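Local coordinates for protein diaminopimelate decarboxylase (Psychromonas ingrahamii, PDB 4XG1) that probably decarboxylates meso-diaminopimelate to L-lysine with pyridoxal 5'-phosphate as cofactor, working as a homodimer in lysine biosynthesis, at residues B[30-35]-B[285-290]; B[145-150]-B[192-197]; B[299-304]-B[340-345]. One frame throughout, in Å; residues are numbered along the deposited sequence.

Contact 1: residues B[30-35]-B[285-290]; sequences AYIYSR and VLVTKV
Leu-286 sets a methyl group squarely over one face of the Tyr-31 ring. Its CD1 lies 3.9 Å from the ring centroid of Tyr-31, 6° off the ring normal, a CH-pi contact centred on the ring. CG of Leu-286 stands opposite its own backbone N (chi1 174°), and together with a second torsion of 60° this brings CD1 over the Tyr-31 ring. The same methyl also touches the backbone of Ala-30, with Leu-286 CD1 3.4 Å from Ala-30 O. The phenol end of Tyr-31 reaches further, and its OH is hydrogen-bonded to Asp-310 O. On the other face of the sheet lie Ala-30, Ile-32, Val-285 and Val-287. There Ile-32 stretches its CD1 to within 3.5 Å of Val-287 CG2, the two side chains crossing at a slant. Ile-32 CB rests on Val-285 CG2 at 4.0 Å. Helix 19-26 covers this face through Val-19, Val-22 and Val-23.

The two strands belong to the mixed sheet of the beta domain, the partner of the TIM barrel in this decarboxylase family. They run antiparallel, with Tyr-31 and Leu-286 as a non-hydrogen-bonded pair. The hydrogen-bonded pairs to either side are Ala-30 with Val-287 and Ile-32 with Val-285. Each is closed by two bonds. Val-287 N to Ala-30 O is 2.8 Å and almost straight. Ile-32 N to Val-285 O is also 2.8 Å. The Tyr-31 side chain lies about 7 Å from that of Arg-313, a predicted substrate-binding residue.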
ATOM      1  N   ALA B  30      -3.291  -8.628  14.125  1.00 10.85           N
ATOM      2  CA  ALA B  30      -4.470  -9.357  13.683  1.00 10.60           C
ATOM      3  C   ALA B  30      -5.635  -8.431  13.457  1.00 10.28           C
ATOM      4  O   ALA B  30      -5.935  -7.575  14.283  1.00 10.83           O
ATOM      5  CB  ALA B  30      -4.849 -10.394  14.706  1.00 10.43           C
ATOM      6  N   TYR B  31      -6.281  -8.586  12.318  1.00 10.13           N
ATOM      7  CA  TYR B  31      -7.530  -7.882  12.060  1.00 10.14           C
ATOM      8  C   TYR B  31      -8.638  -8.732  12.614  1.00 10.18           C
ATOM      9  O   TYR B  31      -8.630  -9.955  12.409  1.00  9.49           O
ATOM     10  CB  TYR B  31      -7.759  -7.696  10.562  1.00  9.62           C
ATOM     11  CG  TYR B  31      -7.082  -6.465   9.993  1.00  9.48           C
ATOM     12  CD1 TYR B  31      -7.661  -5.203  10.141  1.00  9.03           C
ATOM     13  CD2 TYR B  31      -5.899  -6.569   9.249  1.00  9.09           C
ATOM     14  CE1 TYR B  31      -7.070  -4.085   9.624  1.00  8.86           C
ATOM     15  CE2 TYR B  31      -5.320  -5.443   8.708  1.00  8.76           C
ATOM     16  CZ  TYR B  31      -5.897  -4.212   8.902  1.00  8.88           C
ATOM     17  OH  TYR B  31      -5.340  -3.060   8.347  1.00  9.31           O
ATOM     18  N   ILE B  32      -9.591  -8.083  13.282  1.00 10.32           N
ATOM     19  CA  ILE B  32     -10.730  -8.792  13.831  1.00 11.17           C
ATOM     20  C   ILE B  32     -12.018  -8.149  13.412  1.00 11.22           C
ATOM     21  O   ILE B  32     -12.179  -6.933  13.568  1.00 11.34           O
ATOM     22  CB  ILE B  32     -10.657  -8.810  15.366  1.00 12.27           C
ATOM     23  CG1 ILE B  32      -9.443  -9.616  15.812  1.00 12.81           C
ATOM     24  CG2 ILE B  32     -11.900  -9.482  15.959  1.00 12.76           C
ATOM     25  CD1 ILE B  32      -9.178  -9.572  17.299  1.00 13.64           C
ATOM     26  N   TYR B  33     -12.922  -8.951  12.882  1.00 11.66           N
ATOM     27  CA  TYR B  33     -14.172  -8.440  12.322  1.00 12.71           C
ATOM     28  C   TYR B  33     -15.388  -9.001  13.058  1.00 14.44           C
ATOM     29  O   TYR B  33     -15.399 -10.175  13.447  1.00 14.01           O
ATOM     30  CB  TYR B  33     -14.288  -8.813  10.854  1.00 12.56           C
ATOM     31  CG  TYR B  33     -13.123  -8.365   9.978  1.00 12.99           C
ATOM     32  CD1 TYR B  33     -12.754  -7.039   9.884  1.00 13.13           C
ATOM     33  CD2 TYR B  33     -12.388  -9.297   9.232  1.00 13.81           C
ATOM     34  CE1 TYR B  33     -11.693  -6.649   9.093  1.00 13.34           C
ATOM     35  CE2 TYR B  33     -11.323  -8.920   8.454  1.00 13.53           C
ATOM     36  CZ  TYR B  33     -10.980  -7.591   8.380  1.00 13.55           C
ATOM     37  OH  TYR B  33      -9.923  -7.210   7.579  1.00 13.62           O
ATOM     38  N   SER B  34     -16.393  -8.140  13.257  1.00 16.15           N
ATOM     39  CA  SER B  34     -17.694  -8.511  13.827  1.00 16.82           C
ATOM     40  C   SER B  34     -18.681  -8.892  12.768  1.00 16.11           C
ATOM     41  O   SER B  34     -19.077  -8.072  11.984  1.00 15.80           O
ATOM     42  CB  SER B  34     -18.292  -7.349  14.617  1.00 17.56           C
ATOM     43  OG  SER B  34     -19.695  -7.534  14.809  1.00 18.99           O
ATOM     44  N   ARG B  35     -19.109 -10.139  12.754  1.00 18.38           N
ATOM     45  CA  ARG B  35     -20.165 -10.562  11.806  1.00 20.47           C
ATOM     46  C   ARG B  35     -21.465  -9.768  11.991  1.00 21.68           C
ATOM     47  O   ARG B  35     -22.073  -9.319  11.024  1.00 19.91           O
ATOM     48  CB  ARG B  35     -20.527 -12.015  12.001  1.00 22.75           C
ATOM     49  CG  ARG B  35     -21.768 -12.337  11.208  1.00 25.54           C
ATOM     50  CD  ARG B  35     -22.176 -13.781  11.318  1.00 29.15           C
ATOM     51  NE  ARG B  35     -23.167 -14.071  10.279  1.00 33.03           N
ATOM     52  CZ  ARG B  35     -23.725 -15.261  10.077  1.00 38.15           C
ATOM     53  NH1 ARG B  35     -23.393 -16.302  10.848  1.00 43.10           N
ATOM     54  NH2 ARG B  35     -24.614 -15.410   9.106  1.00 38.23           N
ATOM     55  N   VAL B 285     -11.456  -4.156  13.783  1.00 12.22           N
ATOM     56  CA  VAL B 285     -10.352  -3.529  14.441  1.00 12.96           C
ATOM     57  C   VAL B 285      -9.049  -4.219  14.080  1.00 12.77           C
ATOM     58  O   VAL B 285      -9.051  -5.326  13.510  1.00 12.50           O
ATOM     59  CB  VAL B 285     -10.519  -3.575  15.972  1.00 14.22           C
ATOM     60  CG1 VAL B 285     -11.812  -2.869  16.351  1.00 14.98           C
ATOM     61  CG2 VAL B 285     -10.543  -5.000  16.494  1.00 14.19           C
ATOM     62  N   LEU B 286      -7.943  -3.568  14.428  1.00 12.27           N
ATOM     63  CA  LEU B 286      -6.632  -4.159  14.276  1.00 12.19           C
ATOM     64  C   LEU B 286      -5.946  -4.197  15.619  1.00 12.56           C
ATOM     65  O   LEU B 286      -5.751  -3.159  16.264  1.00 11.95           O
ATOM     66  CB  LEU B 286      -5.789  -3.342  13.320  1.00 12.30           C
ATOM     67  CG  LEU B 286      -4.306  -3.755  13.151  1.00 12.09           C
ATOM     68  CD1 LEU B 286      -4.199  -5.170  12.632  1.00 12.14           C
ATOM     69  CD2 LEU B 286      -3.580  -2.805  12.218  1.00 11.88           C
ATOM     70  N   VAL B 287      -5.575  -5.402  16.046  1.00 12.63           N
ATOM     71  CA  VAL B 287      -4.976  -5.594  17.365  1.00 12.73           C
ATOM     72  C   VAL B 287      -3.479  -5.734  17.217  1.00 13.10           C
ATOM     73  O   VAL B 287      -3.016  -6.427  16.302  1.00 12.41           O
ATOM     74  CB  VAL B 287      -5.492  -6.870  18.021  1.00 12.89           C
ATOM     75  CG1 VAL B 287      -5.006  -6.939  19.460  1.00 13.09           C
ATOM     76  CG2 VAL B 287      -7.006  -6.923  17.949  1.00 13.46           C
ATOM     77  N   THR B 288      -2.734  -5.101  18.112  1.00 13.54           N
ATOM     78  CA  THR B 288      -1.302  -5.118  18.020  1.00 14.68           C
ATOM     79  C   THR B 288      -0.700  -5.142  19.414  1.00 16.68           C
ATOM     80  O   THR B 288      -1.312  -4.709  20.374  1.00 18.60           O
ATOM     81  CB  THR B 288      -0.805  -3.906  17.223  1.00 14.16           C
ATOM     82  OG1 THR B 288       0.624  -3.926  17.140  1.00 14.34           O
ATOM     83  CG2 THR B 288      -1.248  -2.629  17.885  1.00 13.58           C
ATOM     84  N   LYS B 289       0.524  -5.617  19.517  1.00 18.34           N
ATOM     85  CA  LYS B 289       1.194  -5.777  20.784  1.00 20.07           C
ATOM     86  C   LYS B 289       2.302  -4.729  20.912  1.00 21.53           C
ATOM     87  O   LYS B 289       3.042  -4.459  19.947  1.00 20.98           O
ATOM     88  CB  LYS B 289       1.803  -7.163  20.840  1.00 22.34           C
ATOM     89  CG  LYS B 289       2.618  -7.484  22.094  1.00 24.69           C
ATOM     90  CD  LYS B 289       3.258  -8.868  21.971  1.00 26.11           C
ATOM     91  CE  LYS B 289       4.705  -8.845  22.458  1.00 29.38           C
ATOM     92  NZ  LYS B 289       5.574  -9.749  21.652  1.00 32.37           N
ATOM     93  N   VAL B 290       2.399  -4.118  22.090  1.00 21.93           N
ATOM     94  CA  VAL B 290       3.463  -3.161  22.373  1.00 23.45           C
ATOM     95  C   VAL B 290       4.747  -3.953  22.581  1.00 23.74           C
ATOM     96  O   VAL B 290       4.803  -4.847  23.438  1.00 23.74           O
ATOM     97  CB  VAL B 290       3.156  -2.361  23.664  1.00 25.21           C
ATOM     98  CG1 VAL B 290       4.287  -1.408  23.983  1.00 24.71           C
ATOM     99  CG2 VAL B 290       1.857  -1.583  23.518  1.00 27.89           C
TER

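Contact 2: residues B[145-150]-B[192-197]; sequences APISIR and LEIKGV. With K (potassium ion), chain O.
Two neighbouring parallel strands of the TIM barrel meet here, 145-152 and 192-198, with helix 179-188 in the connection between them. Ala-145 pairs with Leu-192, Pro-146 with Glu-193 and Ile-147 with Ile-194. Glu-193 N gives a bond of 2.9 Å to Ala-145 O, and Glu-193 O receives Ile-147 N in turn. In both bonds the donor sits well above the carbonyl plane. Ile-147 O takes Lys-195 N at 2.9 Å in a nearly straight bond (170°). A second, weak bond reaches the same oxygen from Gly-196 N.

Ile-147 and Ile-194 slant across each other, with Ile-147 CD1 4.1 Å from Ile-194 CG1. CG1 of Ile-147 is wedged between its own backbone N and carbonyl carbon (chi1 71°), which turns the branch toward the other strand. On the same face Ala-145 CB meets Leu-192 CD2, and Ile-134 of helix 128-140 packs on both residues. Beside Pro-146 and Glu-193, which share the other face, Lys-195 bends at its second and third torsions. Lys-195 CG touches Pro-146 CB at 3.6 Å. Lys-195 NZ forms a salt bridge to Glu-193 OE2 along the same strand. Further along, Ser-148 OG lies close against the backbone of Gly-196.

A potassium ion sits at the start of strand 192-198. Leu-192 O binds it at 3.0 Å, joined by Ser-187 O, Leu-189 O and a water. That water also accepts a bond from Ile-194 N, a second and indirect link to the strand. Side-by-side parallel strands with helices packed outside are typical of the TIM barrel, here the pyridoxal-binding domain.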
ATOM      1  N   ALA B 145     -23.664  -5.330 -24.117  1.00 38.77           N
ATOM      2  CA  ALA B 145     -23.075  -4.923 -22.830  1.00 31.87           C
ATOM      3  C   ALA B 145     -23.916  -3.902 -22.152  1.00 25.93           C
ATOM      4  O   ALA B 145     -24.125  -2.862 -22.704  1.00 28.62           O
ATOM      5  CB  ALA B 145     -21.685  -4.367 -23.074  1.00 33.37           C
ATOM      6  N   PRO B 146     -24.419  -4.193 -20.954  1.00 23.35           N
ATOM      7  CA  PRO B 146     -25.240  -3.223 -20.256  1.00 24.13           C
ATOM      8  C   PRO B 146     -24.374  -2.135 -19.661  1.00 28.09           C
ATOM      9  O   PRO B 146     -23.333  -2.437 -19.094  1.00 30.61           O
ATOM     10  CB  PRO B 146     -25.918  -4.039 -19.139  1.00 23.30           C
ATOM     11  CG  PRO B 146     -25.040  -5.194 -18.923  1.00 23.19           C
ATOM     12  CD  PRO B 146     -24.328  -5.466 -20.223  1.00 23.47           C
ATOM     13  N   ILE B 147     -24.786  -0.878 -19.776  1.00 29.69           N
ATOM     14  CA  ILE B 147     -23.909   0.234 -19.388  1.00 29.07           C
ATOM     15  C   ILE B 147     -24.626   1.417 -18.771  1.00 28.03           C
ATOM     16  O   ILE B 147     -25.755   1.725 -19.157  1.00 34.61           O
ATOM     17  CB  ILE B 147     -23.072   0.733 -20.554  1.00 30.42           C
ATOM     18  CG1 ILE B 147     -23.935   1.477 -21.570  1.00 34.62           C
ATOM     19  CG2 ILE B 147     -22.312  -0.384 -21.229  1.00 31.01           C
ATOM     20  CD1 ILE B 147     -23.767   2.981 -21.490  1.00 36.31           C
ATOM     21  N   SER B 148     -24.003   2.013 -17.757  1.00 24.06           N
ATOM     22  CA  SER B 148     -24.309   3.359 -17.328  1.00 22.09           C
ATOM     23  C   SER B 148     -23.114   4.216 -17.647  1.00 22.43           C
ATOM     24  O   SER B 148     -22.031   3.722 -17.963  1.00 21.32           O
ATOM     25  CB  SER B 148     -24.574   3.475 -15.853  1.00 21.75           C
ATOM     26  OG  SER B 148     -25.405   2.441 -15.387  1.00 26.89           O
ATOM     27  N   ILE B 149     -23.313   5.521 -17.555  1.00 21.80           N
ATOM     28  CA  ILE B 149     -22.220   6.437 -17.639  1.00 20.30           C
ATOM     29  C   ILE B 149     -22.071   7.009 -16.272  1.00 18.56           C
ATOM     30  O   ILE B 149     -23.054   7.368 -15.630  1.00 19.37           O
ATOM     31  CB  ILE B 149     -22.482   7.574 -18.613  1.00 21.96           C
ATOM     32  CG1 ILE B 149     -22.963   7.040 -19.980  1.00 21.95           C
ATOM     33  CG2 ILE B 149     -21.218   8.430 -18.803  1.00 21.52           C
ATOM     34  CD1 ILE B 149     -21.875   6.420 -20.809  1.00 20.54           C
ATOM     35  N   ARG B 150     -20.833   7.056 -15.804  1.00 17.85           N
ATOM     36  CA  ARG B 150     -20.519   7.774 -14.572  1.00 17.65           C
ATOM     37  C   ARG B 150     -20.468   9.286 -14.890  1.00 17.50           C
ATOM     38  O   ARG B 150     -19.619   9.754 -15.677  1.00 18.02           O
ATOM     39  CB  ARG B 150     -19.192   7.326 -13.976  1.00 17.00           C
ATOM     40  CG  ARG B 150     -18.935   7.922 -12.598  1.00 17.09           C
ATOM     41  CD  ARG B 150     -17.569   7.515 -12.062  1.00 16.59           C
ATOM     42  NE  ARG B 150     -17.307   8.138 -10.790  1.00 16.53           N
ATOM     43  CZ  ARG B 150     -16.280   7.861 -10.013  1.00 15.75           C
ATOM     44  NH1 ARG B 150     -15.422   6.928 -10.342  1.00 15.70           N
ATOM     45  NH2 ARG B 150     -16.134   8.526  -8.886  1.00 16.80           N
ATOM     46  N   LEU B 192     -23.769  -2.146 -27.271  1.00 37.96           N
ATOM     47  CA  LEU B 192     -24.022  -1.617 -25.942  1.00 32.77           C
ATOM     48  C   LEU B 192     -25.473  -1.453 -25.736  1.00 33.34           C
ATOM     49  O   LEU B 192     -26.201  -1.241 -26.684  1.00 40.55           O
ATOM     50  CB  LEU B 192     -23.368  -0.251 -25.778  1.00 31.17           C
ATOM     51  CG  LEU B 192     -21.896  -0.128 -26.153  1.00 32.29           C
ATOM     52  CD1 LEU B 192     -21.397   1.258 -25.776  1.00 32.61           C
ATOM     53  CD2 LEU B 192     -21.039  -1.203 -25.496  1.00 32.86           C
ATOM     54  N   GLU B 193     -25.900  -1.455 -24.489  1.00 33.63           N
ATOM     55  CA  GLU B 193     -27.264  -1.275 -24.176  1.00 36.14           C
ATOM     56  C   GLU B 193     -27.370  -0.420 -22.930  1.00 36.42           C
ATOM     57  O   GLU B 193     -27.104  -0.865 -21.809  1.00 41.61           O
ATOM     58  CB  GLU B 193     -27.950  -2.618 -23.968  1.00 40.10           C
ATOM     59  CG  GLU B 193     -29.442  -2.483 -23.669  1.00 46.08           C
ATOM     60  CD  GLU B 193     -30.134  -3.807 -23.393  1.00 54.36           C
ATOM     61  OE1 GLU B 193     -29.583  -4.872 -23.766  1.00 63.49           O
ATOM     62  OE2 GLU B 193     -31.245  -3.772 -22.832  1.00 50.62           O
ATOM     63  N   ILE B 194     -27.863   0.788 -23.115  1.00 33.52           N
ATOM     64  CA  ILE B 194     -27.990   1.727 -22.028  1.00 31.95           C
ATOM     65  C   ILE B 194     -28.986   1.243 -20.989  1.00 33.89           C
ATOM     66  O   ILE B 194     -30.166   1.065 -21.284  1.00 34.90           O
ATOM     67  CB  ILE B 194     -28.404   3.095 -22.569  1.00 30.66           C
ATOM     68  CG1 ILE B 194     -27.293   3.644 -23.475  1.00 33.09           C
ATOM     69  CG2 ILE B 194     -28.694   4.047 -21.426  1.00 29.51           C
ATOM     70  CD1 ILE B 194     -27.707   4.746 -24.444  1.00 35.73           C
ATOM     71  N   LYS B 195     -28.517   1.046 -19.761  1.00 34.99           N
ATOM     72  CA  LYS B 195     -29.401   0.645 -18.665  1.00 35.94           C
ATOM     73  C   LYS B 195     -29.544   1.661 -17.583  1.00 31.57           C
ATOM     74  O   LYS B 195     -30.561   1.651 -16.863  1.00 32.11           O
ATOM     75  CB  LYS B 195     -28.904  -0.648 -18.016  1.00 43.46           C
ATOM     76  CG  LYS B 195     -28.711  -1.781 -19.016  1.00 49.35           C
ATOM     77  CD  LYS B 195     -30.032  -2.250 -19.616  1.00 49.21           C
ATOM     78  CE  LYS B 195     -30.685  -3.293 -18.739  1.00 53.31           C
ATOM     79  NZ  LYS B 195     -31.998  -3.684 -19.321  1.00 56.92           N
ATOM     80  N   GLY B 196     -28.549   2.539 -17.427  1.00 26.82           N
ATOM     81  CA  GLY B 196     -28.551   3.378 -16.241  1.00 24.12           C
ATOM     82  C   GLY B 196     -27.756   4.640 -16.282  1.00 22.98           C
ATOM     83  O   GLY B 196     -27.108   4.978 -17.270  1.00 19.80           O
ATOM     84  N   VAL B 197     -27.852   5.357 -15.168  1.00 24.26           N
ATOM     85  CA  VAL B 197     -27.006   6.505 -14.893  1.00 23.99           C
ATOM     86  C   VAL B 197     -26.289   6.272 -13.575  1.00 21.96           C
ATOM     87  O   VAL B 197     -26.890   5.823 -12.580  1.00 22.51           O
ATOM     88  CB  VAL B 197     -27.859   7.777 -14.839  1.00 26.09           C
ATOM     89  CG1 VAL B 197     -27.129   8.930 -14.141  1.00 26.64           C
ATOM     90  CG2 VAL B 197     -28.211   8.181 -16.257  1.00 27.31           C
TER
HETATM   91  K     K O 503     -27.651   1.160 -27.603  1.00 33.68           K
HETATM   92  O   HOH W   1     -29.475   1.566 -25.727  1.00 10.10           O

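Contact 3: residues B[299-304]-B[340-345]; sequences KNFAIV and SYDIVG
Phe-301 and Asp-342 lie side by side and point the same way, in the well-packed part of this strand pair. Asp-342 CB is 3.7 Å from Phe-301 CE1, and the carboxylate plane is turned 77° from the ring. Val-344 continues the row, its CG1 4.0 Å from Phe-301 CD1. On the opposite face Ala-302 CB takes Ile-343 CD1 at 3.7 Å. Nearby, Val-304 CG1 meets Ile-343 CG2. CG of Tyr-341 points opposite its own carbonyl carbon (chi1 -68°), which lays the ring alongside strand 300-304, with Phe-301 N at its edge. Tyr-341 CD1 touches Asn-300 CB at 3.6 Å. The backbones are parallel and bonded alternately, Asp-342 N to Asn-300 O, Ala-302 N to Asp-342 O, Val-344 N to Ala-302 O and Val-304 N to Val-344 O. Val-304 N to Val-344 O is 2.8 Å and nearly straight (168°).

The start of the pair is looser. Asn-300 ND2 reaches Ser-340 O only weakly, at 3.4 Å. Lys-299 is exposed and poorly ordered. Its salt bridge from NZ to Asp-342 OD2 is doubtful, because that oxygen is crowded in the model. OD1 of Asp-342 is held by the backbone N of Glu-357, on strand 353-361. An alanine in place of Asp-342 is likely to leave the backbone N of Glu-357 without its side-chain acceptor.

At the far end, Gly-345 O accepts a bond from Lys-171 NZ of the second subunit, and Ile-303 packs on Val-105 of that subunit. Such a parallel pair, flanked by the antiparallel strands 284-294 and 353-361 in a largely antiparallel sheet, belongs to the beta domain of this decarboxylase fold, here at the dimer interface.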
ATOM      1  N   LYS B 299       9.573  13.641  23.571  1.00 66.19           N
ATOM      2  CA  LYS B 299       8.592  12.790  22.882  1.00 58.76           C
ATOM      3  C   LYS B 299       8.693  11.321  23.295  1.00 51.83           C
ATOM      4  O   LYS B 299       9.782  10.786  23.467  1.00 51.22           O
ATOM      5  CB  LYS B 299       8.797  12.905  21.375  1.00 58.62           C
ATOM      6  CG  LYS B 299       7.623  12.502  20.536  1.00 59.98           C
ATOM      7  CD  LYS B 299       7.751  13.227  19.223  1.00 61.81           C
ATOM      8  CE  LYS B 299       6.660  12.769  18.295  1.00 68.65           C
ATOM      9  NZ  LYS B 299       6.178  13.872  17.424  1.00 69.68           N
ATOM     10  N   ASN B 300       7.556  10.667  23.443  1.00 48.98           N
ATOM     11  CA  ASN B 300       7.527   9.243  23.750  1.00 47.15           C
ATOM     12  C   ASN B 300       7.011   8.365  22.622  1.00 43.58           C
ATOM     13  O   ASN B 300       6.065   8.730  21.927  1.00 43.22           O
ATOM     14  CB  ASN B 300       6.645   9.013  24.958  1.00 47.56           C
ATOM     15  CG  ASN B 300       7.152   9.747  26.173  1.00 53.56           C
ATOM     16  OD1 ASN B 300       8.355   9.738  26.472  1.00 50.75           O
ATOM     17  ND2 ASN B 300       6.244  10.401  26.878  1.00 56.60           N
ATOM     18  N   PHE B 301       7.572   7.162  22.512  1.00 40.01           N
ATOM     19  CA  PHE B 301       7.118   6.192  21.535  1.00 34.13           C
ATOM     20  C   PHE B 301       6.695   4.862  22.096  1.00 29.65           C
ATOM     21  O   PHE B 301       7.460   4.214  22.775  1.00 31.64           O
ATOM     22  CB  PHE B 301       8.223   5.979  20.539  1.00 33.25           C
ATOM     23  CG  PHE B 301       8.495   7.187  19.725  1.00 33.83           C
ATOM     24  CD1 PHE B 301       7.647   7.518  18.684  1.00 33.58           C
ATOM     25  CD2 PHE B 301       9.561   8.007  20.011  1.00 33.49           C
ATOM     26  CE1 PHE B 301       7.889   8.637  17.919  1.00 35.68           C
ATOM     27  CE2 PHE B 301       9.820   9.120  19.240  1.00 35.96           C
ATOM     28  CZ  PHE B 301       8.979   9.443  18.193  1.00 37.84           C
ATOM     29  N   ALA B 302       5.482   4.448  21.779  1.00 26.58           N
ATOM     30  CA  ALA B 302       5.117   3.042  21.886  1.00 26.31           C
ATOM     31  C   ALA B 302       5.398   2.366  20.532  1.00 25.78           C
ATOM     32  O   ALA B 302       4.784   2.690  19.525  1.00 30.11           O
ATOM     33  CB  ALA B 302       3.652   2.882  22.252  1.00 25.38           C
ATOM     34  N   ILE B 303       6.334   1.443  20.524  1.00 22.63           N
ATOM     35  CA  ILE B 303       6.664   0.672  19.361  1.00 20.11           C
ATOM     36  C   ILE B 303       5.857  -0.614  19.390  1.00 18.79           C
ATOM     37  O   ILE B 303       6.058  -1.443  20.256  1.00 18.43           O
ATOM     38  CB  ILE B 303       8.161   0.380  19.369  1.00 20.08           C
ATOM     39  CG1 ILE B 303       8.887   1.717  19.343  1.00 19.31           C
ATOM     40  CG2 ILE B 303       8.556  -0.459  18.163  1.00 19.97           C
ATOM     41  CD1 ILE B 303      10.363   1.593  19.479  1.00 20.63           C
ATOM     42  N   VAL B 304       4.952  -0.771  18.424  1.00 17.38           N
ATOM     43  CA  VAL B 304       4.052  -1.907  18.348  1.00 16.47           C
ATOM     44  C   VAL B 304       4.405  -2.837  17.175  1.00 15.08           C
ATOM     45  O   VAL B 304       5.249  -2.508  16.369  1.00 14.71           O
ATOM     46  CB  VAL B 304       2.592  -1.415  18.195  1.00 18.90           C
ATOM     47  CG1 VAL B 304       2.151  -0.705  19.468  1.00 19.35           C
ATOM     48  CG2 VAL B 304       2.430  -0.494  16.966  1.00 18.62           C
ATOM     49  N   SER B 340       1.966  10.639  26.948  1.00 47.71           N
ATOM     50  CA  SER B 340       1.610  11.000  25.587  1.00 48.28           C
ATOM     51  C   SER B 340       2.565  10.284  24.616  1.00 44.19           C
ATOM     52  O   SER B 340       3.780  10.566  24.586  1.00 38.69           O
ATOM     53  CB  SER B 340       1.701  12.514  25.407  1.00 48.17           C
ATOM     54  OG  SER B 340       1.522  12.877  24.049  1.00 53.84           O
ATOM     55  N   TYR B 341       2.008   9.324  23.869  1.00 40.59           N
ATOM     56  CA  TYR B 341       2.799   8.488  22.974  1.00 36.95           C
ATOM     57  C   TYR B 341       2.414   8.717  21.518  1.00 31.70           C
ATOM     58  O   TYR B 341       1.247   8.886  21.188  1.00 28.44           O
ATOM     59  CB  TYR B 341       2.566   6.999  23.278  1.00 38.38           C
ATOM     60  CG  TYR B 341       3.081   6.502  24.593  1.00 39.90           C
ATOM     61  CD1 TYR B 341       4.427   6.234  24.782  1.00 42.79           C
ATOM     62  CD2 TYR B 341       2.208   6.269  25.650  1.00 45.88           C
ATOM     63  CE1 TYR B 341       4.895   5.768  25.998  1.00 42.78           C
ATOM     64  CE2 TYR B 341       2.667   5.794  26.867  1.00 45.63           C
ATOM     65  CZ  TYR B 341       4.008   5.553  27.033  1.00 44.10           C
ATOM     66  OH  TYR B 341       4.442   5.097  28.248  1.00 43.10           O
ATOM     67  N   ASP B 342       3.416   8.657  20.659  1.00 27.98           N
ATOM     68  CA  ASP B 342       3.199   8.308  19.271  1.00 24.96           C
ATOM     69  C   ASP B 342       3.236   6.797  19.196  1.00 25.08           C
ATOM     70  O   ASP B 342       4.172   6.146  19.705  1.00 27.26           O
ATOM     71  CB  ASP B 342       4.263   8.908  18.398  1.00 23.99           C
ATOM     72  CG  ASP B 342       4.002  10.352  18.101  1.00 25.74           C
ATOM     73  OD1 ASP B 342       3.074  10.955  18.729  1.00 29.44           O
ATOM     74  OD2 ASP B 342       4.728  10.913  17.232  1.00 29.01           O
ATOM     75  N   ILE B 343       2.216   6.225  18.579  1.00 23.83           N
ATOM     76  CA  ILE B 343       2.145   4.781  18.345  1.00 23.01           C
ATOM     77  C   ILE B 343       2.740   4.469  16.998  1.00 21.04           C
ATOM     78  O   ILE B 343       2.201   4.859  15.972  1.00 23.19           O
ATOM     79  CB  ILE B 343       0.700   4.297  18.357  1.00 23.10           C
ATOM     80  CG1 ILE B 343      -0.025   4.892  19.570  1.00 23.19           C
ATOM     81  CG2 ILE B 343       0.636   2.777  18.364  1.00 22.64           C
ATOM     82  CD1 ILE B 343       0.668   4.623  20.876  1.00 23.60           C
ATOM     83  N   VAL B 344       3.845   3.743  16.992  1.00 19.03           N
ATOM     84  CA  VAL B 344       4.585   3.504  15.762  1.00 18.23           C
ATOM     85  C   VAL B 344       5.014   2.033  15.612  1.00 16.53           C
ATOM     86  O   VAL B 344       5.112   1.300  16.588  1.00 17.01           O
ATOM     87  CB  VAL B 344       5.829   4.415  15.684  1.00 18.87           C
ATOM     88  CG1 VAL B 344       5.449   5.880  15.767  1.00 18.45           C
ATOM     89  CG2 VAL B 344       6.818   4.069  16.792  1.00 19.96           C
ATOM     90  N   GLY B 345       5.299   1.623  14.385  1.00 14.97           N
ATOM     91  CA  GLY B 345       5.548   0.226  14.112  1.00 14.41           C
ATOM     92  C   GLY B 345       7.012  -0.014  13.891  1.00 13.72           C
ATOM     93  O   GLY B 345       7.794   0.910  13.957  1.00 12.55           O
TER

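Contacts 1 and 3 are parts of one mixed sheet. Strands 284-294 and 300-304 are neighbours in it, and Thr-288 and Val-290 pack on Val-304 where the two contacts touch. Contact 2 belongs to the barrel, with its centre about 40 Å from that of contact 1 and about 50 Å from that of contact 3. All three are mainly buried. Contact 1 is wholly so and nearly all apolar beyond its backbone bonds. Contact 2 has a charged pair, Lys-195 with Glu-193, among partly exposed residues and a potassium ion at its end. Contact 3 runs from an exposed lysine to the second subunit. Contact 1 is antiparallel, whereas the other two are parallel.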